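Local coordinates for protein insect group II chitinase (PDB 5Y2A) that hydrolyses chitin through a family 18 glycoside hydrolase domain, probably cutting the insect's chitin chains within their length, at residues Tyr195-Gln200 / His207-Tyr212; Lys203-Val208 / Gln250-Val255; Val243-Tyr248 / Ser318-Phe323. All blocks are in the same frame, centred on the assembly; numbering follows the deposited sequence.

Interaction 1: Tyr195-Gln200 / His207-Tyr212; sequences YDYHGQ and HVAPMY. With NAG (2-acetamido-2-deoxy-beta-D-glucopyranose), chain C.
The amide of Y197 donates to the carbonyl oxygen of V208, joining the residue just after the Met-x-Tyr-Asp motif, whose Tyr and Asp are Y195 and D196, to a later part of the same loop beyond strand 189-192 of this family 18 TIM barrel. The bond, Y197 N to V208 O, is 3.0 Å long with an N-H...O angle of 150°, its donor tilted from the carbonyl plane; the same oxygen also receives a CA-H contact from Y195. With CG beside its own backbone N (chi1 -72°), the Y197 ring turns an edge to V208 O, while Y197 CD2 meets P210 CD at 3.6 Å on an oblique line; its hydroxyl reaches on to T227. H198 also comes edge first: H198 CD2 lies 3.1 Å from H207 O, close to the imidazole plane, and ND1 is hydrogen-bonded to D202 OD2, which helps set the ring's rotation. The H207 side chain points away from 195-200 and folds back on its own backbone: H207 ND1 accepts A209 N at 3.0 Å, nearly straight (168°) and near the ring plane, and NE2 bonds to F319 O, consistent with a proton on NE2. V208 CG2 stands 3.8 Å from D196 OD1, a carboxylate oxygen shared by Y248 and Q250. The carbonyl oxygen of H198 is buried here with no partner in the model. Farther along, Y212 is covered by a sugar, probably N-linked to N225 of an Asn-x-Thr sequon. The acetamido methyl C8 of this NAG rests over one ring face, 3.4 Å from Y212 CD1, with M211 CG over the opposite face.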
loop_
_atom_site.group_PDB
_atom_site.type_symbol
_atom_site.label_atom_id
_atom_site.label_comp_id
_atom_site.label_asym_id
_atom_site.label_seq_id
_atom_site.Cartn_x
_atom_site.Cartn_y
_atom_site.Cartn_z
ATOM N N TYR A 195 14.016 13.302 4.423
ATOM C CA TYR A 195 13.141 13.235 3.260
ATOM C C TYR A 195 11.739 12.881 3.732
ATOM O O TYR A 195 11.509 12.614 4.914
ATOM C CB TYR A 195 13.651 12.230 2.224
ATOM C CG TYR A 195 14.232 10.962 2.803
ATOM C CD1 TYR A 195 13.411 9.997 3.386
ATOM C CD2 TYR A 195 15.599 10.725 2.759
ATOM C CE1 TYR A 195 13.943 8.828 3.909
ATOM C CE2 TYR A 195 16.139 9.560 3.286
ATOM C CZ TYR A 195 15.309 8.619 3.855
ATOM O OH TYR A 195 15.842 7.462 4.371
ATOM N N ASP A 196 10.804 12.862 2.784
ATOM C CA ASP A 196 9.381 12.716 3.078
ATOM C C ASP A 196 8.898 13.837 3.997
ATOM O O ASP A 196 8.022 13.637 4.837
ATOM C CB ASP A 196 9.069 11.337 3.676
ATOM C CG ASP A 196 9.465 10.202 2.753
ATOM O OD1 ASP A 196 9.539 10.428 1.526
ATOM O OD2 ASP A 196 9.732 9.093 3.254
ATOM N N TYR A 197 9.486 15.027 3.853
ATOM C CA TYR A 197 8.951 16.190 4.553
ATOM C C TYR A 197 7.550 16.519 4.061
ATOM O O TYR A 197 6.734 17.057 4.820
ATOM C CB TYR A 197 9.852 17.406 4.348
ATOM C CG TYR A 197 11.179 17.379 5.065
ATOM C CD1 TYR A 197 11.304 17.894 6.353
ATOM C CD2 TYR A 197 12.315 16.876 4.445
ATOM C CE1 TYR A 197 12.531 17.901 7.010
ATOM C CE2 TYR A 197 13.542 16.876 5.091
ATOM C CZ TYR A 197 13.647 17.390 6.373
ATOM O OH TYR A 197 14.869 17.389 7.012
ATOM N N HIS A 198 7.263 16.199 2.800
ATOM C CA HIS A 198 5.984 16.479 2.168
ATOM C C HIS A 198 5.609 15.313 1.270
ATOM O O HIS A 198 6.472 14.595 0.760
ATOM C CB HIS A 198 6.035 17.775 1.360
ATOM C CG HIS A 198 6.340 18.977 2.196
ATOM N ND1 HIS A 198 5.447 19.483 3.114
ATOM C CD2 HIS A 198 7.451 19.747 2.285
ATOM C CE1 HIS A 198 5.986 20.525 3.721
ATOM N NE2 HIS A 198 7.200 20.708 3.234
ATOM N N GLY A 199 4.308 15.141 1.083
ATOM C CA GLY A 199 3.764 14.053 0.291
ATOM C C GLY A 199 2.269 14.250 0.191
ATOM O O GLY A 199 1.716 15.215 0.726
ATOM N N GLN A 200 1.613 13.324 -0.517
ATOM C CA GLN A 200 0.186 13.475 -0.794
ATOM C C GLN A 200 -0.651 13.595 0.476
ATOM O O GLN A 200 -1.776 14.099 0.419
ATOM C CB GLN A 200 -0.314 12.313 -1.670
ATOM C CG GLN A 200 0.016 10.930 -1.149
ATOM C CD GLN A 200 -0.967 10.455 -0.101
ATOM O OE1 GLN A 200 -2.114 10.909 -0.054
ATOM N NE2 GLN A 200 -0.522 9.542 0.754
ATOM N N HIS A 207 7.739 19.771 -1.589
ATOM C CA HIS A 207 8.957 19.077 -1.973
ATOM C C HIS A 207 9.286 17.968 -0.983
ATOM O O HIS A 207 9.167 18.141 0.231
ATOM C CB HIS A 207 10.143 20.033 -2.110
ATOM C CG HIS A 207 11.242 19.477 -2.960
ATOM N ND1 HIS A 207 12.146 18.550 -2.487
ATOM C CD2 HIS A 207 11.552 19.677 -4.264
ATOM C CE1 HIS A 207 12.975 18.212 -3.460
ATOM N NE2 HIS A 207 12.632 18.879 -4.549
ATOM N N VAL A 208 9.709 16.823 -1.524
ATOM C CA VAL A 208 10.013 15.658 -0.700
ATOM C C VAL A 208 11.111 15.959 0.315
ATOM O O VAL A 208 11.121 15.391 1.414
ATOM C CB VAL A 208 10.390 14.464 -1.608
ATOM C CG1 VAL A 208 11.554 14.841 -2.542
ATOM C CG2 VAL A 208 10.743 13.236 -0.772
ATOM N N ALA A 209 12.050 16.847 -0.013
ATOM C CA ALA A 209 13.223 17.075 0.837
ATOM C C ALA A 209 13.742 18.491 0.641
ATOM O O ALA A 209 14.817 18.706 0.066
ATOM C CB ALA A 209 14.314 16.047 0.533
ATOM N N PRO A 210 13.014 19.489 1.144
ATOM C CA PRO A 210 13.498 20.872 1.049
ATOM C C PRO A 210 14.824 21.026 1.777
ATOM O O PRO A 210 15.041 20.438 2.835
ATOM C CB PRO A 210 12.387 21.690 1.724
ATOM C CG PRO A 210 11.190 20.766 1.811
ATOM C CD PRO A 210 11.768 19.389 1.927
ATOM N N MET A 211 15.730 21.796 1.174
ATOM C CA MET A 211 17.045 22.020 1.763
ATOM C C MET A 211 17.036 23.182 2.752
ATOM O O MET A 211 17.510 23.039 3.885
ATOM C CB MET A 211 18.077 22.267 0.660
ATOM C CG MET A 211 19.483 22.478 1.182
ATOM S SD MET A 211 20.155 20.978 1.917
ATOM C CE MET A 211 21.089 21.618 3.298
ATOM N N TYR A 212 16.492 24.328 2.339
ATOM C CA TYR A 212 16.419 25.529 3.160
ATOM C C TYR A 212 14.975 26.011 3.209
ATOM O O TYR A 212 14.125 25.560 2.439
ATOM C CB TYR A 212 17.341 26.637 2.618
ATOM C CG TYR A 212 18.779 26.186 2.466
ATOM C CD1 TYR A 212 19.525 25.818 3.578
ATOM C CD2 TYR A 212 19.381 26.115 1.218
ATOM C CE1 TYR A 212 20.837 25.391 3.454
ATOM C CE2 TYR A 212 20.693 25.697 1.080
ATOM C CZ TYR A 212 21.417 25.336 2.205
ATOM O OH TYR A 212 22.721 24.913 2.079
HETATM C C1 NAG C . 20.618 26.990 8.102
HETATM C C2 NAG C . 20.592 28.367 7.452
HETATM C C3 NAG C . 21.379 29.370 8.299
HETATM C C4 NAG C . 20.927 29.347 9.757
HETATM C C5 NAG C . 20.891 27.914 10.281
HETATM C C6 NAG C . 20.296 27.800 11.667
HETATM C C7 NAG C . 20.446 28.798 5.042
HETATM C C8 NAG C . 21.164 28.750 3.726
HETATM N N2 NAG C . 21.124 28.337 6.099
HETATM O O3 NAG C . 21.200 30.662 7.728
HETATM O O4 NAG C . 21.879 30.014 10.581
HETATM O O5 NAG C . 20.108 27.078 9.416
HETATM O O6 NAG C . 18.902 28.079 11.665
HETATM O O7 NAG C . 19.302 29.221 5.141
#

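Interaction 2: Lys203-Val208 / Gln250-Val255; sequences KKTGHV and QSFSVV
F252 lays its ring under the backbone of T205, an example of an aromatic side chain holding an irregular loop without a single hydrogen bond between the two segments. From CB, which sets out toward the loop, the side chain swings CG beside its own backbone N (chi1 -54°), and F252 CG comes 4.3 Å from T205 CG2. Beyond it, CD2 passes beneath T205 CA, whose C-H stands over the face in a CH-pi contact, 4.0 Å from T205 CA to the F252 ring centroid and 14° off the normal. F252 CE2 continues to K204 O at 3.3 Å. At the far end F252 CZ reaches G206 N at 3.7 Å, and F252 CE1 lies equally far from G206 O. With an alanine here, T205 CA would probably lose the ring face beneath it, and a gap would open against the backbone from K204 to G206. Aliphatic contacts continue farther along the segments in both directions: the side chains of T205 and V254 cross at about a right angle, with T205 CG2 3.8 Å from V254 CG2, and V208 CG2 meets Q250 CG at 3.6 Å. T205 OG1 turns elsewhere, to G261 O and A264 N. W316 of strand 315-318 meets the F252 ring nearly perpendicularly, and T266 of strand 266-269 touches it too, placing the loop after strand 189-192 against the far end of strand 241-254, where it runs into what is probably the antiparallel insertion domain of family 18 chitinases.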
loop_
_atom_site.group_PDB
_atom_site.type_symbol
_atom_site.label_atom_id
_atom_site.label_comp_id
_atom_site.label_asym_id
_atom_site.label_seq_id
_atom_site.Cartn_x
_atom_site.Cartn_y
_atom_site.Cartn_z
ATOM N N LYS A 203 -2.245 16.966 1.415
ATOM C CA LYS A 203 -3.282 17.537 0.575
ATOM C C LYS A 203 -2.872 18.770 -0.207
ATOM O O LYS A 203 -3.752 19.473 -0.666
ATOM C CB LYS A 203 -4.477 17.928 1.440
ATOM C CG LYS A 203 -5.201 16.810 1.990
ATOM C CD LYS A 203 -5.568 16.119 0.716
ATOM C CE LYS A 203 -6.812 15.278 0.972
ATOM N NZ LYS A 203 -7.125 14.253 -0.055
ATOM N N LYS A 204 -1.580 18.975 -0.460
ATOM C CA LYS A 204 -1.118 20.016 -1.370
ATOM C C LYS A 204 0.313 19.689 -1.777
ATOM O O LYS A 204 1.024 18.980 -1.060
ATOM C CB LYS A 204 -1.193 21.404 -0.726
ATOM C CG LYS A 204 -0.299 21.606 0.495
ATOM C CD LYS A 204 -0.710 22.863 1.257
ATOM C CE LYS A 204 0.347 23.306 2.251
ATOM N NZ LYS A 204 -0.146 24.431 3.098
ATOM N N THR A 205 0.727 20.209 -2.929
ATOM C CA THR A 205 2.045 19.881 -3.461
ATOM C C THR A 205 3.141 20.461 -2.576
ATOM O O THR A 205 3.012 21.563 -2.037
ATOM C CB THR A 205 2.205 20.405 -4.884
ATOM O OG1 THR A 205 2.123 21.834 -4.876
ATOM C CG2 THR A 205 1.112 19.843 -5.799
ATOM N N GLY A 206 4.227 19.710 -2.435
ATOM C CA GLY A 206 5.359 20.136 -1.632
ATOM C C GLY A 206 6.565 19.302 -1.997
ATOM O O GLY A 206 6.443 18.252 -2.637
ATOM N N HIS A 207 7.739 19.771 -1.589
ATOM C CA HIS A 207 8.957 19.077 -1.973
ATOM C C HIS A 207 9.286 17.968 -0.983
ATOM O O HIS A 207 9.167 18.141 0.231
ATOM C CB HIS A 207 10.143 20.033 -2.110
ATOM C CG HIS A 207 11.242 19.477 -2.960
ATOM N ND1 HIS A 207 12.146 18.550 -2.487
ATOM C CD2 HIS A 207 11.552 19.677 -4.264
ATOM C CE1 HIS A 207 12.975 18.212 -3.460
ATOM N NE2 HIS A 207 12.632 18.879 -4.549
ATOM N N VAL A 208 9.709 16.823 -1.524
ATOM C CA VAL A 208 10.013 15.658 -0.700
ATOM C C VAL A 208 11.111 15.959 0.315
ATOM O O VAL A 208 11.121 15.391 1.414
ATOM C CB VAL A 208 10.390 14.464 -1.608
ATOM C CG1 VAL A 208 11.554 14.841 -2.542
ATOM C CG2 VAL A 208 10.743 13.236 -0.772
ATOM N N GLN A 250 8.166 12.303 -4.471
ATOM C CA GLN A 250 6.795 12.201 -3.995
ATOM C C GLN A 250 5.881 12.800 -5.052
ATOM O O GLN A 250 6.080 13.946 -5.467
ATOM C CB GLN A 250 6.621 12.935 -2.663
ATOM C CG GLN A 250 7.315 12.266 -1.487
ATOM C CD GLN A 250 6.544 11.069 -0.968
ATOM O OE1 GLN A 250 5.403 10.826 -1.366
ATOM N NE2 GLN A 250 7.170 10.301 -0.080
ATOM N N SER A 251 4.894 12.025 -5.496
ATOM C CA SER A 251 4.033 12.424 -6.596
ATOM C C SER A 251 2.631 12.740 -6.100
ATOM O O SER A 251 2.174 12.219 -5.073
ATOM C CB SER A 251 3.958 11.337 -7.669
ATOM O OG SER A 251 3.167 10.261 -7.210
ATOM N N PHE A 252 1.956 13.603 -6.856
ATOM C CA PHE A 252 0.647 14.126 -6.505
ATOM C C PHE A 252 -0.221 14.210 -7.750
ATOM O O PHE A 252 0.277 14.385 -8.865
ATOM C CB PHE A 252 0.705 15.546 -5.913
ATOM C CG PHE A 252 1.631 15.714 -4.733
ATOM C CD1 PHE A 252 3.009 15.731 -4.898
ATOM C CD2 PHE A 252 1.112 15.946 -3.469
ATOM C CE1 PHE A 252 3.849 15.926 -3.818
ATOM C CE2 PHE A 252 1.949 16.146 -2.384
ATOM C CZ PHE A 252 3.315 16.134 -2.557
ATOM N N SER A 253 -1.531 14.117 -7.542
ATOM C CA SER A 253 -2.522 14.501 -8.545
ATOM C C SER A 253 -3.183 15.796 -8.075
ATOM O O SER A 253 -3.744 15.837 -6.976
ATOM C CB SER A 253 -3.552 13.391 -8.750
ATOM O OG SER A 253 -2.928 12.197 -9.223
ATOM N N VAL A 254 -3.111 16.855 -8.907
ATOM C CA VAL A 254 -3.482 18.210 -8.496
ATOM C C VAL A 254 -4.939 18.490 -8.855
ATOM O O VAL A 254 -5.410 18.129 -9.941
ATOM C CB VAL A 254 -2.544 19.250 -9.142
ATOM C CG1 VAL A 254 -2.907 20.680 -8.676
ATOM C CG2 VAL A 254 -1.077 18.945 -8.803
ATOM N N VAL A 255 -5.651 19.159 -7.942
ATOM C CA VAL A 255 -7.038 19.540 -8.191
ATOM C C VAL A 255 -7.129 20.377 -9.466
ATOM O O VAL A 255 -6.292 21.253 -9.720
ATOM C CB VAL A 255 -7.602 20.290 -6.973
ATOM C CG1 VAL A 255 -8.928 20.957 -7.304
ATOM C CG2 VAL A 255 -7.752 19.343 -5.787
#

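Interaction 3: Val243-Tyr248 / Ser318-Phe323; sequences VGVPFY and SFDDDF
P246 and D320 meet where the barrel part of strand 241-254, in this TIM-barrel fold, passes the segment leading into helix 322-334, whose N-cap is D321, with OD1 on M324 N. This small interface has two unlike halves. The tighter one is made by van der Waals contact: D320 OD2 sits 3.6 Å from P246 CD, and V245 CG1 adds a more distant touch to D320 OD2 at 4.0 Å. With CG beside its backbone N (chi1 -77°), the D320 carboxylate is carried against the proline ring and leaves OD2 to its salt-bridge partner, K328, which lies on the helix that follows and probably balances the charge. The other half is looser. Y248 O comes no nearer than 4.1 Å to F319 CB, and the phenyl ring of F319 leads away toward F284 and I287. No direct hydrogen bond crosses this interface, and one water bridges the two segments across both halves, tying the end of the barrel strand and its continuation to chain about to enter the helix. It donates to P246 O and to Y248 O and accepts from D320 N, each of the three atoms lying 2.7 Å from the water oxygen.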
loop_
_atom_site.group_PDB
_atom_site.type_symbol
_atom_site.label_atom_id
_atom_site.label_comp_id
_atom_site.label_asym_id
_atom_site.label_seq_id
_atom_site.Cartn_x
_atom_site.Cartn_y
_atom_site.Cartn_z
ATOM N N VAL A 243 23.631 12.606 6.398
ATOM C CA VAL A 243 22.465 13.283 5.836
ATOM C C VAL A 243 21.891 12.448 4.694
ATOM O O VAL A 243 22.547 12.245 3.668
ATOM C CB VAL A 243 22.822 14.699 5.360
ATOM C CG1 VAL A 243 21.640 15.331 4.637
ATOM C CG2 VAL A 243 23.239 15.556 6.550
ATOM N N GLY A 244 20.661 11.974 4.873
ATOM C CA GLY A 244 20.017 11.184 3.841
ATOM C C GLY A 244 19.588 12.020 2.649
ATOM O O GLY A 244 19.195 13.182 2.769
ATOM N N VAL A 245 19.666 11.401 1.477
ATOM C CA VAL A 245 19.246 12.004 0.215
ATOM C C VAL A 245 18.255 11.039 -0.424
ATOM O O VAL A 245 18.587 9.860 -0.609
ATOM C CB VAL A 245 20.447 12.258 -0.714
ATOM C CG1 VAL A 245 19.991 12.872 -2.040
ATOM C CG2 VAL A 245 21.505 13.127 -0.032
ATOM N N PRO A 246 17.046 11.479 -0.781
ATOM C CA PRO A 246 16.098 10.577 -1.453
ATOM C C PRO A 246 16.449 10.433 -2.930
ATOM O O PRO A 246 16.737 11.419 -3.614
ATOM C CB PRO A 246 14.750 11.285 -1.269
ATOM C CG PRO A 246 15.129 12.757 -1.277
ATOM C CD PRO A 246 16.483 12.827 -0.580
ATOM N N PHE A 247 16.431 9.192 -3.422
ATOM C CA PHE A 247 16.616 8.898 -4.838
ATOM C C PHE A 247 15.280 8.673 -5.547
ATOM O O PHE A 247 15.212 7.950 -6.548
ATOM C CB PHE A 247 17.529 7.679 -5.017
ATOM C CG PHE A 247 19.004 7.942 -4.731
ATOM C CD1 PHE A 247 19.448 9.192 -4.314
ATOM C CD2 PHE A 247 19.943 6.925 -4.900
ATOM C CE1 PHE A 247 20.808 9.424 -4.062
ATOM C CE2 PHE A 247 21.304 7.140 -4.645
ATOM C CZ PHE A 247 21.738 8.395 -4.234
ATOM N N TYR A 248 14.216 9.300 -5.045
ATOM C CA TYR A 248 12.861 9.113 -5.543
ATOM C C TYR A 248 12.106 10.413 -5.324
ATOM O O TYR A 248 12.549 11.294 -4.583
ATOM C CB TYR A 248 12.138 7.968 -4.816
ATOM C CG TYR A 248 11.977 8.277 -3.349
ATOM C CD1 TYR A 248 12.999 7.995 -2.451
ATOM C CD2 TYR A 248 10.826 8.899 -2.863
ATOM C CE1 TYR A 248 12.883 8.309 -1.114
ATOM C CE2 TYR A 248 10.701 9.218 -1.521
ATOM C CZ TYR A 248 11.738 8.914 -0.653
ATOM O OH TYR A 248 11.636 9.213 0.684
ATOM N N SER A 318 7.937 16.013 -6.901
ATOM C CA SER A 318 9.113 16.722 -6.419
ATOM C C SER A 318 10.223 15.729 -6.095
ATOM O O SER A 318 9.961 14.618 -5.639
ATOM C CB SER A 318 8.779 17.546 -5.177
ATOM O OG SER A 318 8.220 16.724 -4.160
ATOM N N PHE A 319 11.469 16.141 -6.313
ATOM C CA PHE A 319 12.584 15.201 -6.241
ATOM C C PHE A 319 13.890 15.981 -6.186
ATOM O O PHE A 319 13.935 17.176 -6.494
ATOM C CB PHE A 319 12.583 14.263 -7.454
ATOM C CG PHE A 319 12.699 14.990 -8.772
ATOM C CD1 PHE A 319 11.581 15.576 -9.366
ATOM C CD2 PHE A 319 13.926 15.095 -9.415
ATOM C CE1 PHE A 319 11.693 16.258 -10.572
ATOM C CE2 PHE A 319 14.039 15.766 -10.624
ATOM C CZ PHE A 319 12.922 16.346 -11.201
ATOM N N ASP A 320 14.962 15.279 -5.816
ATOM C CA ASP A 320 16.316 15.809 -5.912
ATOM C C ASP A 320 16.956 15.315 -7.204
ATOM O O ASP A 320 16.906 14.118 -7.508
ATOM C CB ASP A 320 17.173 15.393 -4.712
ATOM C CG ASP A 320 16.871 16.202 -3.470
ATOM O OD1 ASP A 320 16.112 17.183 -3.579
ATOM O OD2 ASP A 320 17.391 15.864 -2.384
ATOM N N ASP A 321 17.561 16.234 -7.953
ATOM C CA ASP A 321 18.315 15.896 -9.145
ATOM C C ASP A 321 19.805 15.915 -8.815
ATOM O O ASP A 321 20.204 16.058 -7.654
ATOM C CB ASP A 321 17.968 16.859 -10.292
ATOM C CG ASP A 321 18.531 18.266 -10.085
ATOM O OD1 ASP A 321 18.759 18.683 -8.931
ATOM O OD2 ASP A 321 18.726 18.973 -11.095
ATOM N N ASP A 322 20.639 15.780 -9.855
ATOM C CA ASP A 322 22.090 15.801 -9.677
ATOM C C ASP A 322 22.559 17.042 -8.936
ATOM O O ASP A 322 23.418 16.959 -8.053
ATOM C CB ASP A 322 22.784 15.724 -11.036
ATOM C CG ASP A 322 23.404 14.386 -11.286
ATOM O OD1 ASP A 322 23.521 13.621 -10.310
ATOM O OD2 ASP A 322 23.785 14.098 -12.439
ATOM N N PHE A 323 21.999 18.208 -9.275
ATOM C CA PHE A 323 22.474 19.450 -8.677
ATOM C C PHE A 323 22.147 19.515 -7.193
ATOM O O PHE A 323 22.965 19.986 -6.396
ATOM C CB PHE A 323 21.881 20.650 -9.414
ATOM C CG PHE A 323 22.457 20.852 -10.779
ATOM C CD1 PHE A 323 23.674 21.495 -10.943
ATOM C CD2 PHE A 323 21.799 20.371 -11.900
ATOM C CE1 PHE A 323 24.215 21.671 -12.202
ATOM C CE2 PHE A 323 22.335 20.543 -13.162
ATOM C CZ PHE A 323 23.548 21.199 -13.312
HETATM O O HOH W 1 14.768 12.745 -4.920
#

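In the fold
Three modest contacts become one unit through the polar atoms they share. Interactions 1 and 2 have H207 and V208 in common, with centres about 10 Å apart; centre to centre, interaction 3 lies about 10 Å from interaction 1 and about 16 Å from interaction 2. D196 OD1 joins all three, being 2.6 Å from Y248 OH and 2.9 Å from Q250 NE2. The loop is tied to the 318-323 segment as well: G206 O is 2.8 Å from S318 OG, and H207 NE2 is 2.9 Å from F319 O. D196 belongs to the Met-x-Tyr-Asp motif that lines the substrate cleft in family 18 relatives, whereas the sugar at Y212 is probably an N-linked glycan and not substrate.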